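Local coordinates for 19 kDa protein (Carnation Italian ringspot virus, PDB 1RPU) that suppresses RNA silencing in the host plant by binding short interfering RNAs as a homodimer and selecting them by the length of their duplex, at residues S28-P33 with L87-G92; N55-K60 with Y73-R78; R117-T122 with Q142-L147. All blocks are in the same frame, centred on the assembly; numbering follows the deposited sequence.

Contact 1 of 3, residues S28-P33 with L87-G92; sequences SPFKLP and LGSWTG
The rings of Phe-30 and Trp-90 meet obliquely, their planes at 72° to each other. CD1 of Trp-90 comes to the edge of the Phe-30 ring, near its plane, 3.7 Å from CE2 of Phe-30, so the five-membered part of the indole does the touching. Also at the edge of the phenyl ring, in its plane, lies the carbonyl O of Ser-89, 3.5 Å from CD2 of Phe-30. With chi1 at 56°, CG of Trp-90 sits between its own backbone N and carbonyl carbon, which carries the indole into the core, against Trp-63, which it meets edge-to-face, Tyr-112 and helix 130-145.

The same Ser-89 O that borders the phenyl ring accepts the N-H of Lys-31 at 2.8 Å, an almost straight bond (166°), and CA of Phe-30 lies 3.4 Å from this oxygen in a CH...O contact. One carbonyl thus holds two successive residues of 28-33. The hydroxyl of Ser-89 turns instead to Glu-61 on strand 58-65. Farther out, the chain of Lys-31 is bent, bringing NZ within 2.6 Å of a water, which lies 2.7 Å from OG1 of Thr-91. Leu-32 lays its CG and CD1 against the backbone of Gly-88 and Ser-89.

The contact therefore pins together two interhelical loops, one between helices 10-17 and 39-45 and the other between helices 80-86 and 92-100, by a backbone bond. The first contains an ST turn, in which OG of Ser-28 accepts the backbone N-H of Phe-30; the second ends in Thr-91, the N-cap of helix 92-100.

Contact 2 of 3, residues N55-K60 with Y73-R78; sequences NPLGFK and YLRYDR. With nucleotides of chain B.
Strands 58-60 and 73-75 run antiparallel, their axes 4.7 Å apart at closest approach and at 164° to each other. Phe-59 and Leu-74 form a hydrogen-bonded pair: N of Phe-59 donates to O of Leu-74, and N of Leu-74 to O of Phe-59, both at 3.0 Å. Gly-58 with Arg-75 and Lys-60 with Tyr-73 are the flanking non-hydrogen-bonded pairs. The CA atoms of Gly-58 and Arg-75 approach to 4.0 Å, and CA of Gly-58 lies 3.1 Å from O of Leu-74 in a CA-H...O contact. N of Tyr-76 donates to O of Leu-57, extending the backbone pairing past the strands.

Tyr-73 and Lys-60 share the RNA-facing side. The phenol ring carries O of Phe-59 over one face, near its rim, while CE1 of Tyr-73 lies 3.2 Å from C5' of C1 of chain B. Fully extended beyond CG, Lys-60 brings NZ to 3.2 Å from OP1 of G2 of chain B, a hydrogen bond to a backbone phosphate. Leu-57, with CG anti to its N (chi1 -159°), runs alongside Arg-75 and lays CD2 over one face of the guanidinium, 3.8 Å from NE of Arg-75. The polar end of that arginine is held elsewhere, by Glu-35 O and by a salt bridge to Glu-41.

On the other side of the sheet, Phe-59 lies beside Leu-74 and meets CB of Tyr-76 at its ring edge, CD2 to CB 3.9 Å. Phe-59 also packs on Val-86, Lys-141 and Leu-145 of the helices covering this face, and on Ile-114 and Phe-116 of the adjacent strand. The open end of hairpin 58-65/68-75 thus lies between RNA on one face and helices 80-86 and 130-145 on the other.

Contact 3 of 3, residues R117-T122 with Q142-L147; sequences RGVSVT and QELLQL. With nucleotides of chain A.
Strand 119-122 passes the last turn of helix 130-145 without backbone pairing, the nearest CA atoms being those of Val-119 and Leu-144, 7.8 Å apart. Leu-144 supplies the apolar filling from the helix. Its CG is anti to the backbone N (chi1 178°), and the forked end reaches two valines of the strand: CD1 of Leu-144 lies 3.8 Å from CB of Val-119, and CD2 of Leu-144 4.1 Å from CG2 of Val-121. Leu-144 and the valines point in opposite directions and overlap side by side.

Beyond the helix, Arg-117 grips the chain. Its NH1 donates to O of Leu-147 at 2.7 Å with an N-H...O angle of 170°; the oxygen lies in the guanidinium plane, though the donor is tilted 30° from the carbonyl plane. NH2 binds O of Thr-148, which helps fix the rotation of the group.

Residues 120-122 also pair with a strand of the second subunit, continuing the sheet across the dimer. Between the valines, Ser-120 points to the RNA, CB 3.3 Å from C5' of C12 and OG 3.2 Å from O2' of A11, both of chain A. The alternation implies a strand with two chemistries: valine branches toward the helix, the serine hydroxyl toward the ribose backbone.

Contacts 2 and 3 sit on the same sheet, their centres about 11 Å apart, and touch where OH of Tyr-76 lies 2.7 Å from O of Leu-145, a probable hydrogen bond. Each brings protein to the siRNA: contact 2 near the first nucleotides of chain B, contact 3 near nucleotides 11 and 12 of chain A, next to the dimer interface. The strands of both belong to the sheet whose surface carries the duplex. Contact 1, centred about 16 Å from the centre of contact 2 and 18 Å from that of contact 3, has its nearest atom about 10 Å from the RNA. It meets contact 2 by packing of Ser-89 on Leu-74, and contact 3 through Leu-87 on Gln-142.

Contact 1 of 3, residues S28-P33 with L87-G92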
loop_
_atom_site.group_PDB
_atom_site.type_symbol
_atom_site.label_atom_id
_atom_site.label_comp_id
_atom_site.label_asym_id
_atom_site.label_seq_id
_atom_site.Cartn_x
_atom_site.Cartn_y
_atom_site.Cartn_z
ATOM N N SER C 28 6.532 17.245 -14.031
ATOM C CA SER C 28 6.443 15.859 -13.594
ATOM C C SER C 28 6.908 15.683 -12.152
ATOM O O SER C 28 7.739 16.445 -11.666
ATOM C CB SER C 28 7.298 14.999 -14.518
ATOM O OG SER C 28 7.564 13.744 -13.935
ATOM N N PRO C 29 6.369 14.676 -11.444
ATOM C CA PRO C 29 6.742 14.414 -10.052
ATOM C C PRO C 29 8.107 13.741 -10.000
ATOM O O PRO C 29 8.800 13.793 -8.976
ATOM C CB PRO C 29 5.660 13.450 -9.564
ATOM C CG PRO C 29 4.579 13.513 -10.601
ATOM C CD PRO C 29 5.315 13.747 -11.878
ATOM N N PHE C 30 8.483 13.103 -11.107
ATOM C CA PHE C 30 9.741 12.380 -11.183
ATOM C C PHE C 30 10.945 13.205 -11.602
ATOM O O PHE C 30 10.828 14.134 -12.398
ATOM C CB PHE C 30 9.581 11.176 -12.111
ATOM C CG PHE C 30 8.663 10.113 -11.566
ATOM C CD1 PHE C 30 7.503 9.762 -12.242
ATOM C CD2 PHE C 30 8.947 9.484 -10.357
ATOM C CE1 PHE C 30 6.631 8.806 -11.725
ATOM C CE2 PHE C 30 8.081 8.525 -9.832
ATOM C CZ PHE C 30 6.920 8.188 -10.519
ATOM N N LYS C 31 12.111 12.849 -11.077
ATOM C CA LYS C 31 13.331 13.576 -11.381
ATOM C C LYS C 31 14.364 12.723 -12.109
ATOM O O LYS C 31 15.512 13.129 -12.271
ATOM C CB LYS C 31 13.928 14.123 -10.089
ATOM C CG LYS C 31 12.896 14.712 -9.145
ATOM C CD LYS C 31 13.490 15.800 -8.269
ATOM C CE LYS C 31 14.805 15.384 -7.642
ATOM N NZ LYS C 31 15.357 16.481 -6.797
ATOM N N LEU C 32 13.967 11.533 -12.532
ATOM C CA LEU C 32 14.870 10.659 -13.259
ATOM C C LEU C 32 14.091 10.024 -14.374
ATOM O O LEU C 32 12.986 9.527 -14.174
ATOM C CB LEU C 32 15.432 9.556 -12.378
ATOM C CG LEU C 32 16.264 9.983 -11.185
ATOM C CD1 LEU C 32 16.836 8.747 -10.511
ATOM C CD2 LEU C 32 17.373 10.911 -11.659
ATOM N N PRO C 33 14.663 10.021 -15.573
ATOM C CA PRO C 33 13.994 9.433 -16.724
ATOM C C PRO C 33 13.692 7.946 -16.538
ATOM O O PRO C 33 14.366 7.261 -15.783
ATOM C CB PRO C 33 14.996 9.680 -17.842
ATOM C CG PRO C 33 16.313 9.569 -17.120
ATOM C CD PRO C 33 16.050 10.393 -15.903
ATOM N N LEU C 87 16.128 6.097 -4.890
ATOM C CA LEU C 87 15.371 6.801 -3.849
ATOM C C LEU C 87 15.246 8.266 -4.222
ATOM O O LEU C 87 14.434 8.987 -3.647
ATOM C CB LEU C 87 16.036 6.671 -2.463
ATOM C CG LEU C 87 15.666 5.390 -1.690
ATOM C CD1 LEU C 87 16.176 5.433 -0.279
ATOM C CD2 LEU C 87 14.142 5.253 -1.657
ATOM N N GLY C 88 16.047 8.705 -5.190
ATOM C CA GLY C 88 15.983 10.095 -5.620
ATOM C C GLY C 88 15.058 10.283 -6.814
ATOM O O GLY C 88 14.996 11.352 -7.425
ATOM N N SER C 89 14.356 9.207 -7.144
ATOM C CA SER C 89 13.407 9.149 -8.237
ATOM C C SER C 89 12.392 10.291 -8.097
ATOM O O SER C 89 11.916 10.854 -9.094
ATOM C CB SER C 89 12.713 7.786 -8.177
ATOM O OG SER C 89 11.798 7.602 -9.227
ATOM N N TRP C 90 12.046 10.615 -6.853
ATOM C CA TRP C 90 11.117 11.705 -6.570
ATOM C C TRP C 90 11.313 12.189 -5.144
ATOM O O TRP C 90 11.988 11.545 -4.353
ATOM C CB TRP C 90 9.658 11.284 -6.775
ATOM C CG TRP C 90 9.255 10.104 -5.985
ATOM C CD1 TRP C 90 9.348 8.797 -6.364
ATOM C CD2 TRP C 90 8.732 10.101 -4.658
ATOM N NE1 TRP C 90 8.916 7.982 -5.355
ATOM C CE2 TRP C 90 8.531 8.755 -4.293
ATOM C CE3 TRP C 90 8.410 11.106 -3.737
ATOM C CZ2 TRP C 90 8.021 8.380 -3.039
ATOM C CZ3 TRP C 90 7.902 10.733 -2.484
ATOM C CH2 TRP C 90 7.714 9.379 -2.151
ATOM N N THR C 91 10.734 13.332 -4.812
ATOM C CA THR C 91 10.874 13.877 -3.471
ATOM C C THR C 91 9.562 14.557 -3.110
ATOM O O THR C 91 8.684 14.723 -3.968
ATOM C CB THR C 91 12.006 14.951 -3.398
ATOM O OG1 THR C 91 11.628 16.088 -4.188
ATOM C CG2 THR C 91 13.338 14.404 -3.917
ATOM N N GLY C 92 9.431 14.955 -1.846
ATOM C CA GLY C 92 8.218 15.625 -1.422
ATOM C C GLY C 92 8.073 16.885 -2.250
ATOM O O GLY C 92 6.984 17.226 -2.736
HETATM O O HOH W 1 13.757 17.520 -5.101
#

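Contact 2 of 3, residues N55-K60 with Y73-R78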
loop_
_atom_site.group_PDB
_atom_site.type_symbol
_atom_site.label_atom_id
_atom_site.label_comp_id
_atom_site.label_asym_id
_atom_site.label_seq_id
_atom_site.Cartn_x
_atom_site.Cartn_y
_atom_site.Cartn_z
ATOM N N ASN C 55 16.886 -13.012 -10.287
ATOM C CA ASN C 55 16.660 -11.755 -9.584
ATOM C C ASN C 55 16.279 -10.639 -10.549
ATOM O O ASN C 55 16.927 -10.451 -11.579
ATOM C CB ASN C 55 17.897 -11.377 -8.776
ATOM C CG ASN C 55 17.876 -11.980 -7.378
ATOM O OD1 ASN C 55 17.930 -13.205 -7.207
ATOM N ND2 ASN C 55 17.780 -11.119 -6.367
ATOM N N PRO C 56 15.219 -9.882 -10.211
ATOM C CA PRO C 56 14.592 -8.755 -10.915
ATOM C C PRO C 56 15.512 -7.672 -11.467
ATOM O O PRO C 56 16.542 -7.346 -10.877
ATOM C CB PRO C 56 13.639 -8.190 -9.873
ATOM C CG PRO C 56 13.318 -9.356 -9.038
ATOM C CD PRO C 56 14.646 -10.010 -8.863
ATOM N N LEU C 57 15.101 -7.099 -12.593
ATOM C CA LEU C 57 15.845 -6.035 -13.257
ATOM C C LEU C 57 15.645 -4.712 -12.512
ATOM O O LEU C 57 16.578 -3.929 -12.335
ATOM C CB LEU C 57 15.335 -5.876 -14.681
ATOM C CG LEU C 57 16.270 -5.188 -15.665
ATOM C CD1 LEU C 57 17.364 -6.168 -16.078
ATOM C CD2 LEU C 57 15.484 -4.743 -16.884
ATOM N N GLY C 58 14.410 -4.467 -12.089
ATOM C CA GLY C 58 14.098 -3.243 -11.385
ATOM C C GLY C 58 12.687 -3.245 -10.834
ATOM O O GLY C 58 12.092 -4.305 -10.634
ATOM N N PHE C 59 12.149 -2.062 -10.576
ATOM C CA PHE C 59 10.805 -1.956 -10.048
ATOM C C PHE C 59 10.020 -0.945 -10.846
ATOM O O PHE C 59 10.575 -0.254 -11.692
ATOM C CB PHE C 59 10.850 -1.542 -8.587
ATOM C CG PHE C 59 11.365 -0.149 -8.357
ATOM C CD1 PHE C 59 10.492 0.928 -8.309
ATOM C CD2 PHE C 59 12.725 0.078 -8.156
ATOM C CE1 PHE C 59 10.963 2.213 -8.060
ATOM C CE2 PHE C 59 13.202 1.351 -7.907
ATOM C CZ PHE C 59 12.320 2.427 -7.859
ATOM N N LYS C 60 8.725 -0.856 -10.590
ATOM C CA LYS C 60 7.895 0.093 -11.311
ATOM C C LYS C 60 7.163 0.892 -10.269
ATOM O O LYS C 60 6.813 0.344 -9.222
ATOM C CB LYS C 60 6.897 -0.641 -12.217
ATOM C CG LYS C 60 5.932 0.287 -12.965
ATOM C CD LYS C 60 5.072 -0.474 -13.986
ATOM C CE LYS C 60 4.094 0.458 -14.713
ATOM N NZ LYS C 60 3.272 -0.223 -15.766
ATOM N N TYR C 73 9.773 3.016 -14.609
ATOM C CA TYR C 73 10.316 1.696 -14.371
ATOM C C TYR C 73 11.795 2.029 -14.204
ATOM O O TYR C 73 12.396 2.624 -15.098
ATOM C CB TYR C 73 10.131 0.762 -15.565
ATOM C CG TYR C 73 10.712 -0.614 -15.303
ATOM C CD1 TYR C 73 9.904 -1.678 -14.921
ATOM C CD2 TYR C 73 12.080 -0.829 -15.385
ATOM C CE1 TYR C 73 10.452 -2.925 -14.622
ATOM C CE2 TYR C 73 12.638 -2.060 -15.096
ATOM C CZ TYR C 73 11.825 -3.108 -14.709
ATOM O OH TYR C 73 12.408 -4.316 -14.372
ATOM N N LEU C 74 12.371 1.679 -13.061
ATOM C CA LEU C 74 13.769 1.977 -12.816
ATOM C C LEU C 74 14.578 0.716 -12.537
ATOM O O LEU C 74 14.108 -0.181 -11.839
ATOM C CB LEU C 74 13.890 2.960 -11.644
ATOM C CG LEU C 74 13.274 4.349 -11.904
ATOM C CD1 LEU C 74 13.244 5.182 -10.621
ATOM C CD2 LEU C 74 14.072 5.067 -13.002
ATOM N N ARG C 75 15.777 0.635 -13.111
ATOM C CA ARG C 75 16.626 -0.517 -12.882
ATOM C C ARG C 75 17.117 -0.341 -11.456
ATOM O O ARG C 75 17.415 0.770 -11.032
ATOM C CB ARG C 75 17.828 -0.541 -13.842
ATOM C CG ARG C 75 17.537 -0.260 -15.322
ATOM C CD ARG C 75 16.414 -1.116 -15.836
ATOM N NE ARG C 75 16.224 -1.089 -17.293
ATOM C CZ ARG C 75 17.130 -1.484 -18.188
ATOM N NH1 ARG C 75 18.312 -1.925 -17.791
ATOM N NH2 ARG C 75 16.838 -1.484 -19.483
ATOM N N TYR C 76 17.200 -1.438 -10.719
ATOM C CA TYR C 76 17.639 -1.435 -9.325
ATOM C C TYR C 76 18.309 -2.781 -9.062
ATOM O O TYR C 76 17.663 -3.816 -9.180
ATOM C CB TYR C 76 16.414 -1.267 -8.435
ATOM C CG TYR C 76 16.639 -1.560 -6.988
ATOM C CD1 TYR C 76 17.581 -0.847 -6.252
ATOM C CD2 TYR C 76 15.898 -2.535 -6.338
ATOM C CE1 TYR C 76 17.780 -1.099 -4.894
ATOM C CE2 TYR C 76 16.083 -2.791 -4.977
ATOM C CZ TYR C 76 17.022 -2.066 -4.266
ATOM O OH TYR C 76 17.175 -2.274 -2.922
ATOM N N ASP C 77 19.597 -2.792 -8.725
ATOM C CA ASP C 77 20.268 -4.068 -8.495
ATOM C C ASP C 77 20.400 -4.446 -7.025
ATOM O O ASP C 77 21.198 -5.306 -6.669
ATOM C CB ASP C 77 21.648 -4.091 -9.154
ATOM C CG ASP C 77 22.636 -3.141 -8.496
ATOM O OD1 ASP C 77 22.389 -2.680 -7.360
ATOM O OD2 ASP C 77 23.680 -2.868 -9.121
ATOM N N ARG C 78 19.631 -3.796 -6.168
ATOM C CA ARG C 78 19.661 -4.125 -4.755
ATOM C C ARG C 78 20.910 -3.707 -3.987
ATOM O O ARG C 78 21.025 -3.995 -2.802
ATOM C CB ARG C 78 19.409 -5.626 -4.577
ATOM C CG ARG C 78 18.087 -6.074 -5.200
ATOM C CD ARG C 78 17.815 -7.564 -5.030
ATOM N NE ARG C 78 18.698 -8.406 -5.837
ATOM C CZ ARG C 78 18.786 -8.345 -7.162
ATOM N NH1 ARG C 78 18.043 -7.467 -7.843
ATOM N NH2 ARG C 78 19.605 -9.168 -7.807
ATOM O OP3 C B 1 7.850 -5.909 -14.515
ATOM P P C B 1 8.263 -6.890 -15.599
ATOM O OP1 C B 1 9.621 -7.512 -15.307
ATOM O OP2 C B 1 7.206 -7.922 -15.949
ATOM O "O5'" C B 1 8.464 -5.996 -16.940
ATOM C "C5'" C B 1 9.401 -4.913 -16.947
ATOM C "C4'" C B 1 9.365 -4.209 -18.273
ATOM O "O4'" C B 1 9.912 -5.081 -19.298
ATOM C "C3'" C B 1 7.978 -3.881 -18.790
ATOM O "O3'" C B 1 7.477 -2.686 -18.225
ATOM C "C2'" C B 1 8.242 -3.723 -20.274
ATOM O "O2'" C B 1 8.876 -2.491 -20.552
ATOM C "C1'" C B 1 9.223 -4.869 -20.512
ATOM N N1 C B 1 8.546 -6.118 -20.873
ATOM C C2 C B 1 8.196 -6.315 -22.204
ATOM O O2 C B 1 8.437 -5.412 -23.016
ATOM N N3 C B 1 7.608 -7.476 -22.570
ATOM C C4 C B 1 7.369 -8.418 -21.658
ATOM N N4 C B 1 6.822 -9.560 -22.076
ATOM C C5 C B 1 7.689 -8.234 -20.280
ATOM C C6 C B 1 8.273 -7.077 -19.933
ATOM P P G B 2 5.904 -2.401 -18.267
ATOM O OP1 G B 2 5.676 -1.085 -17.621
ATOM O OP2 G B 2 5.201 -3.614 -17.763
ATOM O "O5'" G B 2 5.592 -2.260 -19.817
ATOM C "C5'" G B 2 6.171 -1.209 -20.569
ATOM C "C4'" G B 2 5.694 -1.271 -21.991
ATOM O "O4'" G B 2 6.136 -2.522 -22.580
ATOM C "C3'" G B 2 4.189 -1.319 -22.162
ATOM O "O3'" G B 2 3.615 -0.023 -22.067
ATOM C "C2'" G B 2 4.070 -1.905 -23.556
ATOM O "O2'" G B 2 4.391 -0.950 -24.547
ATOM C "C1'" G B 2 5.172 -2.964 -23.519
ATOM N N9 G B 2 4.710 -4.294 -23.128
ATOM C C8 G B 2 4.825 -4.899 -21.900
ATOM N N7 G B 2 4.335 -6.110 -21.877
ATOM C C5 G B 2 3.866 -6.311 -23.168
ATOM C C6 G B 2 3.229 -7.446 -23.762
ATOM O O6 G B 2 2.948 -8.543 -23.247
ATOM N N1 G B 2 2.915 -7.206 -25.097
ATOM C C2 G B 2 3.176 -6.043 -25.777
ATOM N N2 G B 2 2.803 -6.010 -27.060
ATOM N N3 G B 2 3.763 -4.990 -25.240
ATOM C C4 G B 2 4.080 -5.192 -23.945
#

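Contact 3 of 3, residues R117-T122 with Q142-L147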
loop_
_atom_site.group_PDB
_atom_site.type_symbol
_atom_site.label_atom_id
_atom_site.label_comp_id
_atom_site.label_asym_id
_atom_site.label_seq_id
_atom_site.Cartn_x
_atom_site.Cartn_y
_atom_site.Cartn_z
ATOM N N ARG C 117 9.468 -7.505 -6.689
ATOM C CA ARG C 117 9.510 -8.904 -6.255
ATOM C C ARG C 117 8.116 -9.420 -5.917
ATOM O O ARG C 117 7.940 -10.133 -4.931
ATOM C CB ARG C 117 10.427 -9.065 -5.037
ATOM C CG ARG C 117 11.917 -8.984 -5.357
ATOM C CD ARG C 117 12.735 -8.675 -4.108
ATOM N NE ARG C 117 12.910 -9.817 -3.213
ATOM C CZ ARG C 117 13.344 -9.718 -1.954
ATOM N NH1 ARG C 117 13.641 -8.523 -1.442
ATOM N NH2 ARG C 117 13.486 -10.810 -1.203
ATOM N N GLY C 118 7.129 -9.040 -6.727
ATOM C CA GLY C 118 5.763 -9.491 -6.507
ATOM C C GLY C 118 4.851 -8.660 -5.607
ATOM O O GLY C 118 3.673 -8.450 -5.919
ATOM N N VAL C 119 5.383 -8.205 -4.476
ATOM C CA VAL C 119 4.633 -7.396 -3.521
ATOM C C VAL C 119 4.359 -6.031 -4.146
ATOM O O VAL C 119 5.225 -5.467 -4.815
ATOM C CB VAL C 119 5.458 -7.184 -2.235
ATOM C CG1 VAL C 119 4.649 -6.425 -1.203
ATOM C CG2 VAL C 119 5.922 -8.517 -1.689
ATOM N N SER C 120 3.161 -5.501 -3.931
ATOM C CA SER C 120 2.787 -4.200 -4.469
ATOM C C SER C 120 2.242 -3.313 -3.364
ATOM O O SER C 120 1.316 -3.706 -2.675
ATOM C CB SER C 120 1.709 -4.373 -5.516
ATOM O OG SER C 120 0.981 -3.166 -5.677
ATOM N N VAL C 121 2.787 -2.118 -3.187
ATOM C CA VAL C 121 2.296 -1.223 -2.135
ATOM C C VAL C 121 1.602 -0.018 -2.739
ATOM O O VAL C 121 2.152 0.612 -3.635
ATOM C CB VAL C 121 3.450 -0.688 -1.259
ATOM C CG1 VAL C 121 2.898 0.224 -0.185
ATOM C CG2 VAL C 121 4.230 -1.843 -0.640
ATOM N N THR C 122 0.402 0.312 -2.269
ATOM C CA THR C 122 -0.281 1.481 -2.803
ATOM C C THR C 122 -0.705 2.440 -1.700
ATOM O O THR C 122 -1.395 2.050 -0.767
ATOM C CB THR C 122 -1.522 1.113 -3.619
ATOM O OG1 THR C 122 -1.136 0.380 -4.784
ATOM C CG2 THR C 122 -2.242 2.373 -4.064
ATOM N N GLN C 142 11.379 2.501 0.611
ATOM C CA GLN C 142 12.614 1.902 1.101
ATOM C C GLN C 142 12.438 0.544 1.757
ATOM O O GLN C 142 13.294 -0.321 1.623
ATOM C CB GLN C 142 13.362 2.855 2.035
ATOM C CG GLN C 142 12.486 3.831 2.768
ATOM C CD GLN C 142 13.274 5.025 3.294
ATOM O OE1 GLN C 142 14.186 5.530 2.624
ATOM N NE2 GLN C 142 12.914 5.496 4.491
ATOM N N GLU C 143 11.339 0.338 2.461
ATOM C CA GLU C 143 11.119 -0.955 3.088
ATOM C C GLU C 143 10.914 -2.006 2.005
ATOM O O GLU C 143 11.568 -3.042 2.002
ATOM C CB GLU C 143 9.929 -0.874 4.034
ATOM C CG GLU C 143 10.248 0.025 5.228
ATOM C CD GLU C 143 9.031 0.380 6.069
ATOM O OE1 GLU C 143 7.992 0.820 5.507
ATOM O OE2 GLU C 143 9.124 0.225 7.307
ATOM N N LEU C 144 10.037 -1.727 1.052
ATOM C CA LEU C 144 9.798 -2.687 -0.007
ATOM C C LEU C 144 11.078 -3.030 -0.727
ATOM O O LEU C 144 11.299 -4.182 -1.084
ATOM C CB LEU C 144 8.776 -2.149 -1.009
ATOM C CG LEU C 144 8.470 -3.055 -2.205
ATOM C CD1 LEU C 144 7.969 -4.409 -1.741
ATOM C CD2 LEU C 144 7.444 -2.385 -3.082
ATOM N N LEU C 145 11.940 -2.041 -0.938
ATOM C CA LEU C 145 13.185 -2.304 -1.658
ATOM C C LEU C 145 14.267 -2.970 -0.809
ATOM O O LEU C 145 15.305 -3.375 -1.323
ATOM C CB LEU C 145 13.729 -1.009 -2.276
ATOM C CG LEU C 145 12.833 -0.228 -3.250
ATOM C CD1 LEU C 145 13.594 0.992 -3.695
ATOM C CD2 LEU C 145 12.425 -1.069 -4.455
ATOM N N GLN C 146 14.017 -3.109 0.485
ATOM C CA GLN C 146 14.997 -3.722 1.362
ATOM C C GLN C 146 14.491 -4.950 2.122
ATOM O O GLN C 146 15.075 -5.337 3.134
ATOM C CB GLN C 146 15.506 -2.685 2.361
ATOM C CG GLN C 146 16.323 -1.566 1.748
ATOM C CD GLN C 146 16.710 -0.507 2.772
ATOM O OE1 GLN C 146 15.854 0.215 3.287
ATOM N NE2 GLN C 146 18.003 -0.414 3.072
ATOM N N LEU C 147 13.406 -5.558 1.656
ATOM C CA LEU C 147 12.885 -6.752 2.321
ATOM C C LEU C 147 13.940 -7.832 2.157
ATOM O O LEU C 147 14.422 -8.045 1.045
ATOM C CB LEU C 147 11.593 -7.230 1.663
ATOM C CG LEU C 147 10.258 -6.559 1.971
ATOM C CD1 LEU C 147 9.206 -7.105 1.015
ATOM C CD2 LEU C 147 9.862 -6.819 3.404
ATOM P P A A 11 -2.141 1.860 -11.344
ATOM O OP1 A A 11 -0.707 2.246 -11.339
ATOM O OP2 A A 11 -2.812 1.514 -12.624
ATOM O "O5'" A A 11 -2.325 0.642 -10.335
ATOM C "C5'" A A 11 -1.448 0.491 -9.226
ATOM C "C4'" A A 11 -1.871 -0.676 -8.368
ATOM O "O4'" A A 11 -3.267 -0.512 -8.002
ATOM C "C3'" A A 11 -1.857 -2.063 -8.994
ATOM O "O3'" A A 11 -0.552 -2.634 -9.016
ATOM C "C2'" A A 11 -2.742 -2.816 -8.014
ATOM O "O2'" A A 11 -2.059 -3.072 -6.805
ATOM C "C1'" A A 11 -3.844 -1.787 -7.765
ATOM N N9 A A 11 -4.974 -1.959 -8.676
ATOM C C8 A A 11 -5.238 -1.282 -9.836
ATOM N N7 A A 11 -6.340 -1.666 -10.436
ATOM C C5 A A 11 -6.835 -2.663 -9.610
ATOM C C6 A A 11 -7.990 -3.467 -9.680
ATOM N N6 A A 11 -8.899 -3.388 -10.656
ATOM N N1 A A 11 -8.182 -4.369 -8.694
ATOM C C2 A A 11 -7.276 -4.450 -7.710
ATOM N N3 A A 11 -6.160 -3.744 -7.531
ATOM C C4 A A 11 -5.997 -2.859 -8.527
ATOM P P C A 12 -0.272 -3.960 -9.888
ATOM O OP1 C A 12 1.197 -4.161 -9.899
ATOM O OP2 C A 12 -1.017 -3.872 -11.171
ATOM O "O5'" C A 12 -0.904 -5.142 -9.030
ATOM C "C5'" C A 12 -0.253 -5.610 -7.867
ATOM C "C4'" C A 12 -1.080 -6.677 -7.200
ATOM O "O4'" C A 12 -2.407 -6.147 -6.952
ATOM C "C3'" C A 12 -1.341 -7.954 -7.987
ATOM O "O3'" C A 12 -0.259 -8.861 -7.835
ATOM C "C2'" C A 12 -2.570 -8.486 -7.274
ATOM O "O2'" C A 12 -2.216 -9.042 -6.024
ATOM C "C1'" C A 12 -3.359 -7.193 -7.052
ATOM N N1 C A 12 -4.245 -6.893 -8.185
ATOM C C2 C A 12 -5.559 -7.349 -8.143
ATOM O O2 C A 12 -5.946 -7.972 -7.136
ATOM N N3 C A 12 -6.375 -7.105 -9.191
ATOM C C4 C A 12 -5.920 -6.435 -10.250
ATOM N N4 C A 12 -6.758 -6.233 -11.268
ATOM C C5 C A 12 -4.585 -5.946 -10.313
ATOM C C6 C A 12 -3.790 -6.192 -9.268
#